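Long-range contacts in N-acetyltransferase (Staphylococcus aureus subsp. aureus, PDB 4LUA), which probably transfers an acetyl group from acetyl-coenzyme A to an amine acceptor: residues I67-L72 with Y88-N93; I56-Y61 with N104-Y109. One frame throughout, in Å; residues are numbered along the deposited sequence.

Contact 1: residues I67-L72 with Y88-N93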
ATOM      1  N   ILE A  67      -8.201  10.545   2.553  1.00 17.10           N
ATOM      2  CA  ILE A  67      -6.991  10.804   3.347  1.00 16.49           C
ATOM      3  C   ILE A  67      -5.923   9.739   3.284  1.00 17.38           C
ATOM      4  O   ILE A  67      -4.802   9.962   3.734  1.00 18.91           O
ATOM      5  CB  ILE A  67      -7.338  11.126   4.828  1.00 17.32           C
ATOM      6  CG1 ILE A  67      -7.943   9.918   5.545  1.00 19.46           C
ATOM      7  CG2 ILE A  67      -8.292  12.353   4.838  1.00 24.32           C
ATOM      8  CD1 ILE A  67      -8.034  10.184   7.073  1.00 29.18           C
ATOM      9  N   ALA A  68      -6.256   8.575   2.731  1.00 16.33           N
ATOM     10  CA  ALA A  68      -5.270   7.498   2.641  1.00 14.70           C
ATOM     11  C   ALA A  68      -5.727   6.485   1.622  1.00 14.66           C
ATOM     12  O   ALA A  68      -6.939   6.367   1.336  1.00 16.20           O
ATOM     13  CB  ALA A  68      -5.062   6.773   4.019  1.00 15.99           C
ATOM     14  N   THR A  69      -4.757   5.750   1.068  1.00 13.82           N
ATOM     15  CA  THR A  69      -5.111   4.690   0.118  1.00 15.69           C
ATOM     16  C   THR A  69      -4.082   3.573   0.174  1.00 13.77           C
ATOM     17  O   THR A  69      -2.929   3.813   0.568  1.00 13.62           O
ATOM     18  CB  THR A  69      -5.162   5.248  -1.342  1.00 13.79           C
ATOM     19  OG1 THR A  69      -5.671   4.237  -2.239  1.00 13.61           O
ATOM     20  CG2 THR A  69      -3.817   5.823  -1.890  1.00 16.18           C
ATOM     21  N   ALA A  70      -4.529   2.358  -0.214  1.00 13.85           N
ATOM     22  CA  ALA A  70      -3.570   1.291  -0.558  1.00 12.81           C
ATOM     23  C   ALA A  70      -4.281   0.386  -1.547  1.00 14.44           C
ATOM     24  O   ALA A  70      -5.510   0.377  -1.591  1.00 15.56           O
ATOM     25  CB  ALA A  70      -3.115   0.530   0.728  1.00 12.61           C
ATOM     26  N   ALA A  71      -3.486  -0.355  -2.330  1.00 14.59           N
ATOM     27  CA  ALA A  71      -4.007  -1.268  -3.349  1.00 16.01           C
ATOM     28  C   ALA A  71      -3.496  -2.706  -3.046  1.00 15.52           C
ATOM     29  O   ALA A  71      -2.414  -2.928  -2.479  1.00 16.95           O
ATOM     30  CB  ALA A  71      -3.533  -0.785  -4.694  1.00 17.83           C
ATOM     31  N   LEU A  72      -4.336  -3.670  -3.402  1.00 15.92           N
ATOM     32  CA  LEU A  72      -3.987  -5.052  -3.258  1.00 16.97           C
ATOM     33  C   LEU A  72      -3.948  -5.551  -4.701  1.00 19.20           C
ATOM     34  O   LEU A  72      -4.981  -5.630  -5.390  1.00 21.37           O
ATOM     35  CB  LEU A  72      -5.089  -5.725  -2.416  1.00 18.15           C
ATOM     36  CG  LEU A  72      -4.924  -7.189  -2.119  1.00 25.39           C
ATOM     37  CD1 LEU A  72      -3.561  -7.446  -1.445  1.00 26.01           C
ATOM     38  CD2 LEU A  72      -6.104  -7.695  -1.245  1.00 26.73           C
ATOM     39  N   TYR A  88       1.193   0.944  -3.453  1.00 14.01           N
ATOM     40  CA  TYR A  88       0.580   2.286  -3.625  1.00 14.49           C
ATOM     41  C   TYR A  88      -0.107   2.744  -2.343  1.00 15.80           C
ATOM     42  O   TYR A  88      -1.265   3.191  -2.358  1.00 14.40           O
ATOM     43  CB  TYR A  88      -0.407   2.291  -4.807  1.00 17.37           C
ATOM     44  CG  TYR A  88       0.247   1.728  -6.063  1.00 18.94           C
ATOM     45  CD1 TYR A  88       1.467   2.210  -6.511  1.00 22.30           C
ATOM     46  CD2 TYR A  88      -0.356   0.689  -6.755  1.00 21.12           C
ATOM     47  CE1 TYR A  88       2.069   1.669  -7.660  1.00 23.97           C
ATOM     48  CE2 TYR A  88       0.241   0.147  -7.885  1.00 21.92           C
ATOM     49  CZ  TYR A  88       1.454   0.638  -8.305  1.00 24.92           C
ATOM     50  OH  TYR A  88       2.050   0.104  -9.447  1.00 28.79           O
ATOM     51  N   ASN A  89       0.633   2.691  -1.246  1.00 13.21           N
ATOM     52  CA  ASN A  89       0.073   3.050   0.080  1.00 12.70           C
ATOM     53  C   ASN A  89       0.510   4.467   0.379  1.00 13.88           C
ATOM     54  O   ASN A  89       1.688   4.724   0.702  1.00 13.80           O
ATOM     55  CB  ASN A  89       0.630   2.039   1.082  1.00 13.86           C
ATOM     56  CG  ASN A  89       0.118   2.218   2.546  1.00 13.31           C
ATOM     57  OD1 ASN A  89       0.802   1.785   3.474  1.00 13.33           O
ATOM     58  ND2 ASN A  89      -1.025   2.898   2.758  1.00 13.96           N
ATOM     59  N   PHE A  90      -0.415   5.421   0.205  1.00 13.48           N
ATOM     60  CA  PHE A  90      -0.130   6.831   0.514  1.00 14.81           C
ATOM     61  C   PHE A  90      -1.063   7.261   1.611  1.00 16.01           C
ATOM     62  O   PHE A  90      -2.288   7.090   1.491  1.00 15.40           O
ATOM     63  CB  PHE A  90      -0.392   7.698  -0.754  1.00 16.74           C
ATOM     64  CG  PHE A  90       0.552   7.388  -1.883  1.00 14.75           C
ATOM     65  CD1 PHE A  90       1.740   8.074  -2.040  1.00 16.67           C
ATOM     66  CD2 PHE A  90       0.210   6.400  -2.802  1.00 16.33           C
ATOM     67  CE1 PHE A  90       2.637   7.776  -3.100  1.00 18.73           C
ATOM     68  CE2 PHE A  90       1.087   6.096  -3.863  1.00 16.00           C
ATOM     69  CZ  PHE A  90       2.284   6.781  -4.020  1.00 18.00           C
ATOM     70  N   VAL A  91      -0.499   7.809   2.694  1.00 14.50           N
ATOM     71  CA  VAL A  91      -1.308   8.120   3.878  1.00 15.02           C
ATOM     72  C   VAL A  91      -1.003   9.558   4.286  1.00 16.77           C
ATOM     73  O   VAL A  91       0.168   9.889   4.475  1.00 17.99           O
ATOM     74  CB  VAL A  91      -0.866   7.245   5.053  1.00 18.19           C
ATOM     75  CG1 VAL A  91      -1.795   7.491   6.245  1.00 16.75           C
ATOM     76  CG2 VAL A  91      -0.774   5.802   4.649  1.00 22.94           C
ATOM     77  N   THR A  92      -2.025  10.421   4.403  1.00 16.10           N
ATOM     78  CA  THR A  92      -1.801  11.796   4.850  1.00 16.44           C
ATOM     79  C   THR A  92      -1.043  11.777   6.179  1.00 16.32           C
ATOM     80  O   THR A  92      -1.411  11.053   7.087  1.00 19.47           O
ATOM     81  CB  THR A  92      -3.129  12.549   4.957  1.00 20.18           C
ATOM     82  OG1 THR A  92      -3.708  12.601   3.645  1.00 22.90           O
ATOM     83  CG2 THR A  92      -2.850  14.006   5.426  1.00 23.22           C
ATOM     84  N   ASN A  93       0.033  12.578   6.243  1.00 20.93           N
ATOM     85  CA  ASN A  93       0.883  12.695   7.450  1.00 21.19           C
ATOM     86  C   ASN A  93       1.526  11.369   7.889  1.00 22.53           C
ATOM     87  O   ASN A  93       1.996  11.280   9.036  1.00 21.56           O
ATOM     88  CB  ASN A  93       0.074  13.225   8.653  1.00 22.42           C
ATOM     89  CG  ASN A  93      -0.576  14.594   8.408  1.00 32.68           C
ATOM     90  OD1 ASN A  93      -0.005  15.439   7.736  1.00 38.93           O
ATOM     91  ND2 ASN A  93      -1.779  14.809   8.978  1.00 40.45           N
TER
HETATM   92  O   HOH W   1      -3.625   2.930  -3.767  1.00 14.94           O

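Contact 2: residues I56-Y61 with N104-Y109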
ATOM      1  N   ILE A  56      -7.360  -4.286  -6.627  1.00 24.12           N
ATOM      2  CA  ILE A  56      -8.448  -3.591  -5.977  1.00 24.77           C
ATOM      3  C   ILE A  56      -7.834  -2.464  -5.152  1.00 21.74           C
ATOM      4  O   ILE A  56      -6.827  -2.644  -4.459  1.00 20.69           O
ATOM      5  CB  ILE A  56      -9.311  -4.523  -5.097  1.00 28.25           C
ATOM      6  CG1 ILE A  56     -10.471  -3.724  -4.497  1.00 27.00           C
ATOM      7  CG2 ILE A  56      -8.546  -5.073  -3.931  1.00 30.58           C
ATOM      8  CD1 ILE A  56     -11.550  -4.577  -3.882  1.00 35.10           C
ATOM      9  N   VAL A  57      -8.421  -1.284  -5.247  1.00 22.25           N
ATOM     10  CA  VAL A  57      -7.904  -0.085  -4.574  1.00 20.86           C
ATOM     11  C   VAL A  57      -8.846   0.409  -3.505  1.00 19.94           C
ATOM     12  O   VAL A  57     -10.060   0.533  -3.726  1.00 21.29           O
ATOM     13  CB  VAL A  57      -7.685   1.043  -5.637  1.00 22.57           C
ATOM     14  CG1 VAL A  57      -7.091   2.306  -4.955  1.00 23.20           C
ATOM     15  CG2 VAL A  57      -6.794   0.534  -6.787  1.00 23.83           C
ATOM     16  N   PHE A  58      -8.297   0.690  -2.314  1.00 17.77           N
ATOM     17  CA  PHE A  58      -9.137   1.138  -1.207  1.00 16.87           C
ATOM     18  C   PHE A  58      -8.791   2.556  -0.821  1.00 16.36           C
ATOM     19  O   PHE A  58      -7.564   2.923  -0.845  1.00 18.67           O
ATOM     20  CB  PHE A  58      -8.838   0.223   0.004  1.00 15.44           C
ATOM     21  CG  PHE A  58      -9.068  -1.244  -0.304  1.00 15.36           C
ATOM     22  CD1 PHE A  58     -10.376  -1.663  -0.523  1.00 17.08           C
ATOM     23  CD2 PHE A  58      -8.014  -2.185  -0.344  1.00 16.20           C
ATOM     24  CE1 PHE A  58     -10.643  -3.012  -0.833  1.00 17.47           C
ATOM     25  CE2 PHE A  58      -8.274  -3.550  -0.628  1.00 15.98           C
ATOM     26  CZ  PHE A  58      -9.571  -3.952  -0.871  1.00 17.37           C
ATOM     27  N   GLY A  59      -9.814   3.308  -0.395  1.00 17.32           N
ATOM     28  CA  GLY A  59      -9.557   4.668   0.100  1.00 18.89           C
ATOM     29  C   GLY A  59     -10.177   4.886   1.463  1.00 19.39           C
ATOM     30  O   GLY A  59     -11.253   4.393   1.723  1.00 20.25           O
ATOM     31  N   CYS A  60      -9.478   5.597   2.346  1.00 16.72           N
ATOM     32  CA  CYS A  60     -10.053   5.964   3.637  1.00 15.09           C
ATOM     33  C   CYS A  60     -10.575   7.393   3.515  1.00 14.78           C
ATOM     34  O   CYS A  60      -9.839   8.338   3.123  1.00 17.63           O
ATOM     35  CB  CYS A  60      -8.942   6.012   4.682  1.00 13.05           C
ATOM     36  SG  CYS A  60      -8.201   4.348   4.885  1.00 17.98           S
ATOM     37  N   TYR A  61     -11.851   7.563   3.874  1.00 16.31           N
ATOM     38  CA  TYR A  61     -12.465   8.896   3.824  1.00 18.24           C
ATOM     39  C   TYR A  61     -12.802   9.403   5.215  1.00 20.44           C
ATOM     40  O   TYR A  61     -13.409   8.680   6.009  1.00 21.47           O
ATOM     41  CB  TYR A  61     -13.737   8.884   2.967  1.00 20.35           C
ATOM     42  CG  TYR A  61     -13.478   8.828   1.475  1.00 21.21           C
ATOM     43  CD1 TYR A  61     -13.549   9.987   0.719  1.00 25.23           C
ATOM     44  CD2 TYR A  61     -13.097   7.635   0.858  1.00 26.02           C
ATOM     45  CE1 TYR A  61     -13.283   9.945  -0.614  1.00 28.05           C
ATOM     46  CE2 TYR A  61     -12.851   7.586  -0.480  1.00 25.70           C
ATOM     47  CZ  TYR A  61     -12.930   8.738  -1.202  1.00 27.21           C
ATOM     48  OH  TYR A  61     -12.714   8.741  -2.572  1.00 38.31           O
ATOM     49  N   ASN A 104      -5.105  -3.372   8.568  1.00 14.01           N
ATOM     50  CA  ASN A 104      -5.908  -4.426   9.239  1.00 15.64           C
ATOM     51  C   ASN A 104      -7.155  -4.789   8.408  1.00 17.98           C
ATOM     52  O   ASN A 104      -7.558  -5.976   8.308  1.00 18.34           O
ATOM     53  CB  ASN A 104      -6.331  -4.033  10.654  1.00 16.27           C
ATOM     54  CG  ASN A 104      -5.319  -4.459  11.691  1.00 21.85           C
ATOM     55  OD1 ASN A 104      -4.792  -5.570  11.629  1.00 22.87           O
ATOM     56  ND2 ASN A 104      -5.066  -3.590  12.685  1.00 23.79           N
ATOM     57  N   PHE A 105      -7.768  -3.748   7.807  1.00 14.89           N
ATOM     58  CA  PHE A 105      -8.856  -4.041   6.895  1.00 15.62           C
ATOM     59  C   PHE A 105      -8.403  -4.903   5.726  1.00 13.47           C
ATOM     60  O   PHE A 105      -9.120  -5.866   5.387  1.00 16.98           O
ATOM     61  CB  PHE A 105      -9.542  -2.726   6.413  1.00 17.38           C
ATOM     62  CG  PHE A 105     -10.265  -2.898   5.114  1.00 13.57           C
ATOM     63  CD1 PHE A 105     -11.563  -3.337   5.069  1.00 14.93           C
ATOM     64  CD2 PHE A 105      -9.560  -2.691   3.933  1.00 17.85           C
ATOM     65  CE1 PHE A 105     -12.230  -3.544   3.839  1.00 17.82           C
ATOM     66  CE2 PHE A 105     -10.132  -2.969   2.745  1.00 15.53           C
ATOM     67  CZ  PHE A 105     -11.486  -3.413   2.678  1.00 15.68           C
ATOM     68  N   ILE A 106      -7.260  -4.568   5.110  1.00 13.75           N
ATOM     69  CA  ILE A 106      -6.764  -5.377   3.991  1.00 14.87           C
ATOM     70  C   ILE A 106      -6.525  -6.846   4.401  1.00 14.74           C
ATOM     71  O   ILE A 106      -6.898  -7.770   3.642  1.00 17.03           O
ATOM     72  CB  ILE A 106      -5.535  -4.721   3.324  1.00 13.28           C
ATOM     73  CG1 ILE A 106      -6.008  -3.457   2.649  1.00 15.51           C
ATOM     74  CG2 ILE A 106      -4.885  -5.720   2.348  1.00 18.02           C
ATOM     75  CD1 ILE A 106      -4.877  -2.646   1.982  1.00 16.51           C
ATOM     76  N   ILE A 107      -5.947  -7.075   5.587  1.00 14.34           N
ATOM     77  CA  ILE A 107      -5.775  -8.445   6.075  1.00 15.52           C
ATOM     78  C   ILE A 107      -7.118  -9.153   6.133  1.00 18.41           C
ATOM     79  O   ILE A 107      -7.274 -10.318   5.644  1.00 18.55           O
ATOM     80  CB  ILE A 107      -5.140  -8.470   7.475  1.00 18.67           C
ATOM     81  CG1 ILE A 107      -3.682  -8.011   7.403  1.00 19.88           C
ATOM     82  CG2 ILE A 107      -5.177  -9.878   8.056  1.00 18.40           C
ATOM     83  CD1 ILE A 107      -3.081  -7.539   8.797  1.00 19.24           C
ATOM     84  N   ASN A 108      -8.150  -8.489   6.714  1.00 18.62           N
ATOM     85  CA  ASN A 108      -9.453  -9.194   6.725  1.00 17.53           C
ATOM     86  C   ASN A 108     -10.105  -9.385   5.356  1.00 18.18           C
ATOM     87  O   ASN A 108     -10.736 -10.387   5.100  1.00 20.43           O
ATOM     88  CB  ASN A 108     -10.456  -8.458   7.664  1.00 23.62           C
ATOM     89  CG  ASN A 108     -10.106  -8.639   9.109  1.00 35.85           C
ATOM     90  OD1 ASN A 108     -10.047  -9.771   9.591  1.00 39.40           O
ATOM     91  ND2 ASN A 108      -9.837  -7.533   9.819  1.00 36.81           N
ATOM     92  N   TYR A 109      -9.986  -8.379   4.485  1.00 18.36           N
ATOM     93  CA  TYR A 109     -10.498  -8.503   3.134  1.00 18.63           C
ATOM     94  C   TYR A 109      -9.868  -9.710   2.458  1.00 17.64           C
ATOM     95  O   TYR A 109     -10.535 -10.541   1.809  1.00 19.67           O
ATOM     96  CB  TYR A 109     -10.222  -7.193   2.375  1.00 18.22           C
ATOM     97  CG  TYR A 109     -10.607  -7.297   0.927  1.00 17.66           C
ATOM     98  CD1 TYR A 109     -11.869  -6.884   0.507  1.00 19.27           C
ATOM     99  CD2 TYR A 109      -9.689  -7.805   0.000  1.00 17.73           C
ATOM    100  CE1 TYR A 109     -12.245  -7.033  -0.831  1.00 20.73           C
ATOM    101  CE2 TYR A 109     -10.032  -7.965  -1.326  1.00 19.43           C
ATOM    102  CZ  TYR A 109     -11.313  -7.572  -1.736  1.00 21.38           C
ATOM    103  OH  TYR A 109     -11.709  -7.689  -3.066  1.00 29.39           O
TER

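Contact 1: residues I67-L72 with Y88-N93
Thr69 and Phe90 pair at the middle of two antiparallel strands, 67-72 and 88-91, whose axes come within 4.6 Å and run at 168° to each other. Thr69 N donates to Phe90 O over 2.8 Å, while the return bond from Phe90 N to Thr69 O is weak. Next to them, Ala68 and Val91 form a non-hydrogen-bonded pair with their methyl groups packed together on the face covered by helix 96-112. Farther along, Ile67 O is gripped twice: Thr92 N donates to it at 2.9 Å, and Thr92 OG1, also 2.9 Å from Ile67 O, comes in tilted from the carbonyl plane.

These strands form a hairpin of the GNAT fold. Tyr88 has a backbone conformation with positive phi, and Ala71 bonds to Lys87 rather than keeping the pairing set by Thr69 and Phe90, consistent with the beta bulge common in the fourth strand of this family.

Here the side chain of Asn89 supplements the weak backbone bond to Thr69 O. With CG trans to its own N (chi1 -178°), Asn89 swings its amide over the neighbouring strand, and ND2 reaches Thr69 O at 3.0 Å in a nearly straight bond (170° at the hydrogen) that lies in the amide plane. Asn99 of the following helix holds the amide's other end, OD1, which should fix its rotation. On the opposite face a water donates to Thr69 OG1, which also bonds to Phe58 O of the adjacent strand, and to Tyr88 O; the Ala71 methyl, CB, meets the Tyr88 ring edge at CD2, 4.1 Å away. Tyr18 of helix 15-25 touches both Thr69 and Tyr88.

Contact 2: residues I56-Y61 with N104-Y109
Phe58 projects from strand 56-61 as a single large knob into a hollow on helix 104-109 lined by Phe105, Ile106 and Tyr109. This is helix-on-sheet packing within the GNAT fold, with helix 96-112 lying across one face of the N-terminal antiparallel sheet; the two segments run at 143° to each other, and their axes are 11.0 Å apart at the closest.

The three rings make an aromatic cluster with two successive T-shaped contacts. Phe105 turns its edge onto one face of Phe58, its CE2 standing above the ring centre and 3.5 Å from Phe58 CD1, with the planes at 80°. Phe58 in turn presents its own edge to Tyr109: CZ sits over the centre of the tyrosine ring, 3.9 Å from Tyr109 CG, and the planes are 67° apart. One phenylalanine thus offers a face to one neighbour and an edge to the other.

Ile106 fills in beside the CD2 side of Phe58. Its CB does not aim at the strand, but with CG1 beside the backbone N, opposite the carbonyl carbon, and CD1 extended beyond it, CG1 comes to 3.8 Å from Phe58 CD2. Thr9 and Ile7 of strand 6-9, at one edge of the sheet, touch Phe58 and Phe105 respectively. At the start of the strand segment Ile56 meets Tyr109 from the opposite direction, with its extended branch ending close to the phenol: Ile56 CD1 is 3.2 Å from Tyr109 OH and 3.7 Å from Tyr109 CZ.

The two contacts, with centres about 10 Å apart, share one sheet, where strand 55-62 of contact 2 lies beside strand 65-75 of contact 1. Ile67 N probably bonds to Cys60 O (2.8 Å), and Thr69 OG1 to Phe58 O (2.7 Å), so the hydroxyl that takes a water in contact 1 also holds the backbone of the residue whose ring fills the hollow of contact 2. Helix 96-112 covers both, its Ile106 reaching Ala70 of contact 1 as well. In GNAT enzymes acetyl-coenzyme A usually binds beside the fourth strand and the start of the following helix, which would place contact 1 nearer the probable cofactor site.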